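Local coordinates for 2,3-dihydroxy-2,3-dihydrophenylpropionate dehydrogenase (Pseudomonas sp. MC1, PDB 5XTF), which oxidises naphthalene cis-dihydrodiol to 1,2-dihydroxynaphthalene with NAD+ as a short-chain dehydrogenase/reductase in naphthalene breakdown, at residues I102-I107 against A248-L253. Residues are numbered along the deposited sequence; the frame is centred on the assembly and turned at random.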
loop_
_atom_site.group_PDB
_atom_site.type_symbol
_atom_site.label_atom_id
_atom_site.label_comp_id
_atom_site.label_asym_id
_atom_site.label_seq_id
_atom_site.Cartn_x
_atom_site.Cartn_y
_atom_site.Cartn_z
ATOM N N ILE B 102 -11.281 12.663 18.573
ATOM C CA ILE B 102 -10.477 13.053 17.424
ATOM C C ILE B 102 -9.116 13.468 17.948
ATOM O O ILE B 102 -8.984 14.515 18.596
ATOM C CB ILE B 102 -11.112 14.189 16.618
ATOM C CG1 ILE B 102 -12.494 13.782 16.106
ATOM C CG2 ILE B 102 -10.196 14.600 15.479
ATOM C CD1 ILE B 102 -13.130 14.821 15.211
ATOM N N ALA B 103 -8.108 12.644 17.679
ATOM C CA ALA B 103 -6.738 12.942 18.063
ATOM C C ALA B 103 -6.089 13.630 16.875
ATOM O O ALA B 103 -5.901 13.010 15.822
ATOM C CB ALA B 103 -6.002 11.665 18.451
ATOM N N ASN B 104 -5.743 14.904 17.040
ATOM C CA ASN B 104 -5.362 15.740 15.909
ATOM C C ASN B 104 -4.173 16.641 16.178
ATOM O O ASN B 104 -3.560 17.115 15.215
ATOM C CB ASN B 104 -6.561 16.599 15.460
ATOM C CG ASN B 104 -6.171 17.737 14.540
ATOM O OD1 ASN B 104 -5.740 17.518 13.399
ATOM N ND2 ASN B 104 -6.319 18.965 15.026
ATOM N N ALA B 105 -3.826 16.916 17.429
ATOM C CA ALA B 105 -2.706 17.806 17.698
ATOM C C ALA B 105 -1.446 17.256 17.032
ATOM O O ALA B 105 -1.149 16.063 17.124
ATOM C CB ALA B 105 -2.514 17.978 19.211
ATOM N N GLY B 106 -0.740 18.112 16.294
ATOM C CA GLY B 106 0.430 17.676 15.563
ATOM C C GLY B 106 1.533 18.713 15.617
ATOM O O GLY B 106 1.318 19.854 16.034
ATOM N N ILE B 107 2.728 18.286 15.195
ATOM C CA ILE B 107 3.879 19.171 15.060
ATOM C C ILE B 107 4.699 18.704 13.867
ATOM O O ILE B 107 4.750 17.512 13.555
ATOM C CB ILE B 107 4.743 19.217 16.350
ATOM C CG1 ILE B 107 5.730 20.379 16.307
ATOM C CG2 ILE B 107 5.524 17.934 16.549
ATOM C CD1 ILE B 107 6.607 20.447 17.533
ATOM N N ALA B 248 -14.714 17.532 5.819
ATOM C CA ALA B 248 -15.779 16.574 5.537
ATOM C C ALA B 248 -15.412 15.127 5.863
ATOM O O ALA B 248 -16.261 14.434 6.448
ATOM C CB ALA B 248 -16.242 16.704 4.074
ATOM N N PRO B 249 -14.208 14.607 5.545
ATOM C CA PRO B 249 -13.918 13.205 5.904
ATOM C C PRO B 249 -14.027 12.926 7.393
ATOM O O PRO B 249 -14.467 11.831 7.781
ATOM C CB PRO B 249 -12.474 12.993 5.403
ATOM C CG PRO B 249 -12.277 14.036 4.342
ATOM C CD PRO B 249 -13.099 15.219 4.792
ATOM N N TYR B 250 -13.642 13.885 8.243
ATOM C CA TYR B 250 -13.793 13.681 9.680
ATOM C C TYR B 250 -15.258 13.497 10.052
ATOM O O TYR B 250 -15.600 12.592 10.818
ATOM C CB TYR B 250 -13.204 14.855 10.453
ATOM C CG TYR B 250 -11.707 15.012 10.367
ATOM C CD1 TYR B 250 -10.876 14.529 11.367
ATOM C CD2 TYR B 250 -11.135 15.697 9.314
ATOM C CE1 TYR B 250 -9.521 14.711 11.308
ATOM C CE2 TYR B 250 -9.789 15.888 9.239
ATOM C CZ TYR B 250 -8.977 15.391 10.231
ATOM O OH TYR B 250 -7.611 15.596 10.130
ATOM N N LEU B 251 -16.137 14.332 9.496
ATOM C CA LEU B 251 -17.560 14.241 9.805
ATOM C C LEU B 251 -18.133 12.898 9.382
ATOM O O LEU B 251 -18.891 12.276 10.132
ATOM C CB LEU B 251 -18.311 15.370 9.113
ATOM C CG LEU B 251 -18.127 16.772 9.669
ATOM C CD1 LEU B 251 -18.749 17.747 8.673
ATOM C CD2 LEU B 251 -18.805 16.883 11.034
ATOM N N LEU B 252 -17.801 12.451 8.164
ATOM C CA LEU B 252 -18.204 11.126 7.703
ATOM C C LEU B 252 -17.726 10.037 8.662
ATOM O O LEU B 252 -18.497 9.148 9.046
ATOM C CB LEU B 252 -17.639 10.878 6.299
ATOM C CG LEU B 252 -18.071 9.755 5.341
ATOM C CD1 LEU B 252 -16.995 9.609 4.273
ATOM C CD2 LEU B 252 -18.320 8.407 5.986
ATOM N N LEU B 253 -16.443 10.077 9.039
ATOM C CA LEU B 253 -15.867 9.007 9.857
ATOM C C LEU B 253 -16.422 8.986 11.282
ATOM O O LEU B 253 -16.441 7.925 11.919
ATOM C CB LEU B 253 -14.339 9.125 9.894
ATOM C CG LEU B 253 -13.553 8.880 8.600
ATOM C CD1 LEU B 253 -12.061 9.194 8.812
ATOM C CD2 LEU B 253 -13.726 7.461 8.094
#
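Ile102 and Tyr250 make the apolar part of this contact, a worked example of how one aromatic side chain joins a helix to the central strand of a Rossmann fold. Strand 100-103 lies in the middle of the parallel sheet of this short-chain dehydrogenase/reductase; helix 248-254 packs over one face of the sheet, mainly on strands 195-201 and 266-269, and Tyr250 extends its reach to strand 100-103. The backbones stay well apart, the nearest CA atoms being those of Ile102 and Tyr250 at 8.4 Å, and the interval is filled by the tyrosine ring and the Ile102 side chain together. The ring's CD1 meets the gamma-methyl CG2 of Ile102 at 4.2 Å, an oblique, loose van der Waals approach. CG2 stands anti to the backbone N and CG1 (chi1 -59°) anti to the carbonyl carbon; of the two branches it is CG2 that meets the ring. Leu39 of helix 34-46 touches both residues, and Val199 of strand 195-201 packs on the tyrosine, so the ring sits in a buried apolar setting.

The polar part works through a third residue. From CB to OH the ring runs roughly alongside the strand, carrying its hydroxyl from the level of Ile102 to that of Asn104, whose side chain leaves the same face two residues on. The two polar groups do not bond directly; instead the hydroxyl of Thr157 hydrogen-bonds both, giving each buried oxygen a partner. Asn104 opens the Asn-Ala-Gly sequence that follows this strand in the family, and it belongs to the NAD+ site, as does Ile35, close to the tyrosine side chain. Tyr250 is thus probably a second-shell residue of the cofactor site, joined to Asn104 through Thr157, while Asn104 OD1 itself remains 4.2 Å from Tyr250 OH.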